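Long-range contact in nodulation fucosyltransferase NodZ (Bradyrhizobium sp., PDB 2OCX), which is a nodulation protein of the NodZ family, in the GT-B clan of glycosyltransferase-like folds: residues R299-D304 with L311-N316. Residues are numbered along the deposited sequence; the frame is centred on the assembly and turned at random.
Sequences RIIEFD and LTMIDN
Ile301 lies across from Met313, present as selenomethionine, on one face of an antiparallel hairpin and also touches Leu311: its CG2 is 3.8 Å from Leu311 CD2, while CG1 and CD1 both rest against Met313 SE, 4.0 Å away. Branching at CB lets it serve both at once. Leu311 also reaches Phe303, setting CD2 over one ring face, 3.6 Å from the centroid, in a CH-pi contact; a slim methyl suits that flat surface. On the reverse face Ile300 pairs with Ile314, whose CD1 rests 3.8 Å from Glu302 OE2. Glu302 CG projects between its own N and carbonyl carbon (chi1 71°), beside Thr312 CG2 (4.0 Å), the two side chains pointing the same way. Four backbone hydrogen bonds clasp the strands, two in each of the pairs Ile300–Ile314 and Glu302–Thr312. At the polar edge Asp315 OD1 lies 3.4 Å from Arg299 CG, alongside the arginine chain, whose guanidinium instead bonds Ser212 O through NH2 and forms a cation-pi contact with Tyr213. The hairpin ends a largely parallel sheet, consistent with a Rossmann-like domain of the GT-B fold: 299-303 adjoins strand 279-283, 311-315 is the edge strand here, helix 192-209 covers Ile301 and Leu311, and Arg294 of helix 291-296 packs on Ile300 and Ile314.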
loop_
_atom_site.group_PDB
_atom_site.type_symbol
_atom_site.label_atom_id
_atom_site.label_comp_id
_atom_site.label_asym_id
_atom_site.label_seq_id
_atom_site.Cartn_x
_atom_site.Cartn_y
_atom_site.Cartn_z
ATOM N N ARG A 299 7.083 -15.203 -8.322
ATOM C CA ARG A 299 7.829 -14.639 -9.432
ATOM C C ARG A 299 7.324 -13.242 -9.767
ATOM O O ARG A 299 6.128 -12.998 -9.809
ATOM C CB ARG A 299 7.753 -15.598 -10.635
ATOM C CG ARG A 299 8.470 -16.915 -10.315
ATOM C CD ARG A 299 8.811 -17.772 -11.497
ATOM N NE ARG A 299 7.613 -18.406 -12.042
ATOM C CZ ARG A 299 7.614 -19.485 -12.816
ATOM N NH1 ARG A 299 8.754 -20.083 -13.152
ATOM N NH2 ARG A 299 6.459 -19.966 -13.239
ATOM N N ILE A 300 8.265 -12.325 -9.954
ATOM C CA ILE A 300 7.952 -10.934 -10.266
ATOM C C ILE A 300 8.622 -10.587 -11.569
ATOM O O ILE A 300 9.778 -10.932 -11.788
ATOM C CB ILE A 300 8.437 -9.963 -9.131
ATOM C CG1 ILE A 300 7.615 -10.192 -7.842
ATOM C CG2 ILE A 300 8.327 -8.521 -9.584
ATOM C CD1 ILE A 300 8.310 -11.150 -6.797
ATOM N N ILE A 301 7.881 -9.917 -12.442
ATOM C CA ILE A 301 8.444 -9.416 -13.697
ATOM C C ILE A 301 8.279 -7.921 -13.822
ATOM O O ILE A 301 7.209 -7.365 -13.565
ATOM C CB ILE A 301 7.874 -10.157 -14.899
ATOM C CG1 ILE A 301 8.536 -11.546 -14.960
ATOM C CG2 ILE A 301 8.135 -9.382 -16.186
ATOM C CD1 ILE A 301 7.824 -12.553 -15.831
ATOM N N GLU A 302 9.381 -7.254 -14.165
ATOM C CA GLU A 302 9.356 -5.804 -14.257
ATOM C C GLU A 302 10.379 -5.292 -15.221
ATOM O O GLU A 302 11.310 -6.007 -15.565
ATOM C CB GLU A 302 9.546 -5.174 -12.890
ATOM C CG GLU A 302 10.934 -5.301 -12.305
ATOM C CD GLU A 302 10.948 -5.195 -10.769
ATOM O OE1 GLU A 302 10.058 -5.734 -10.116
ATOM O OE2 GLU A 302 11.848 -4.566 -10.224
ATOM N N PHE A 303 10.182 -4.067 -15.685
ATOM C CA PHE A 303 11.226 -3.405 -16.462
ATOM C C PHE A 303 12.253 -2.846 -15.504
ATOM O O PHE A 303 11.915 -2.246 -14.484
ATOM C CB PHE A 303 10.676 -2.346 -17.411
ATOM C CG PHE A 303 10.096 -2.940 -18.648
ATOM C CD1 PHE A 303 10.898 -3.197 -19.747
ATOM C CD2 PHE A 303 8.762 -3.328 -18.682
ATOM C CE1 PHE A 303 10.369 -3.796 -20.860
ATOM C CE2 PHE A 303 8.231 -3.923 -19.806
ATOM C CZ PHE A 303 9.036 -4.162 -20.882
ATOM N N ASP A 304 13.509 -3.077 -15.871
ATOM C CA ASP A 304 14.664 -2.798 -15.043
ATOM C C ASP A 304 14.908 -1.270 -14.976
ATOM O O ASP A 304 15.097 -0.624 -16.011
ATOM C CB ASP A 304 15.865 -3.563 -15.653
ATOM C CG ASP A 304 17.111 -3.553 -14.776
ATOM O OD1 ASP A 304 17.106 -2.953 -13.676
ATOM O OD2 ASP A 304 18.120 -4.153 -15.198
ATOM N N LEU A 311 13.347 -6.276 -19.659
ATOM C CA LEU A 311 12.607 -7.007 -18.650
ATOM C C LEU A 311 13.527 -7.796 -17.760
ATOM O O LEU A 311 14.525 -8.353 -18.200
ATOM C CB LEU A 311 11.656 -8.003 -19.303
ATOM C CG LEU A 311 10.429 -7.387 -19.953
ATOM C CD1 LEU A 311 9.846 -8.337 -21.014
ATOM C CD2 LEU A 311 9.421 -7.032 -18.864
ATOM N N THR A 312 13.164 -7.868 -16.495
ATOM C CA THR A 312 13.893 -8.716 -15.594
ATOM C C THR A 312 12.924 -9.530 -14.770
ATOM O O THR A 312 11.760 -9.169 -14.602
ATOM C CB THR A 312 14.892 -7.919 -14.725
ATOM O OG1 THR A 312 15.866 -8.828 -14.196
ATOM C CG2 THR A 312 14.196 -7.155 -13.590
HETATM N N MSE A 313 13.407 -10.657 -14.290
HETATM C CA MSE A 313 12.601 -11.516 -13.462
HETATM C C MSE A 313 13.275 -11.750 -12.117
HETATM O O MSE A 313 14.495 -11.936 -12.037
HETATM C CB MSE A 313 12.344 -12.831 -14.150
HETATM C CG MSE A 313 11.708 -13.832 -13.228
HETATM SE SE MSE A 313 10.614 -14.940 -14.259
HETATM C CE MSE A 313 11.995 -16.239 -14.921
ATOM N N ILE A 314 12.456 -11.729 -11.070
ATOM C CA ILE A 314 12.917 -11.921 -9.709
ATOM C C ILE A 314 12.132 -13.062 -9.046
ATOM O O ILE A 314 10.895 -13.013 -8.944
ATOM C CB ILE A 314 12.754 -10.621 -8.874
ATOM C CG1 ILE A 314 13.532 -9.465 -9.525
ATOM C CG2 ILE A 314 13.206 -10.834 -7.408
ATOM C CD1 ILE A 314 12.984 -8.084 -9.185
ATOM N N ASP A 315 12.868 -14.080 -8.639
ATOM C CA ASP A 315 12.333 -15.123 -7.806
ATOM C C ASP A 315 12.404 -14.710 -6.351
ATOM O O ASP A 315 13.346 -14.058 -5.931
ATOM C CB ASP A 315 13.090 -16.424 -8.041
ATOM C CG ASP A 315 12.957 -16.919 -9.455
ATOM O OD1 ASP A 315 11.844 -17.304 -9.842
ATOM O OD2 ASP A 315 13.905 -16.956 -10.256
ATOM N N ASN A 316 11.386 -15.088 -5.595
ATOM C CA ASN A 316 11.213 -14.642 -4.225
ATOM C C ASN A 316 11.925 -15.571 -3.259
ATOM O O ASN A 316 11.472 -16.684 -3.029
ATOM C CB ASN A 316 9.730 -14.645 -3.893
ATOM C CG ASN A 316 9.402 -13.812 -2.697
ATOM O OD1 ASN A 316 10.274 -13.450 -1.928
ATOM N ND2 ASN A 316 8.134 -13.500 -2.530
#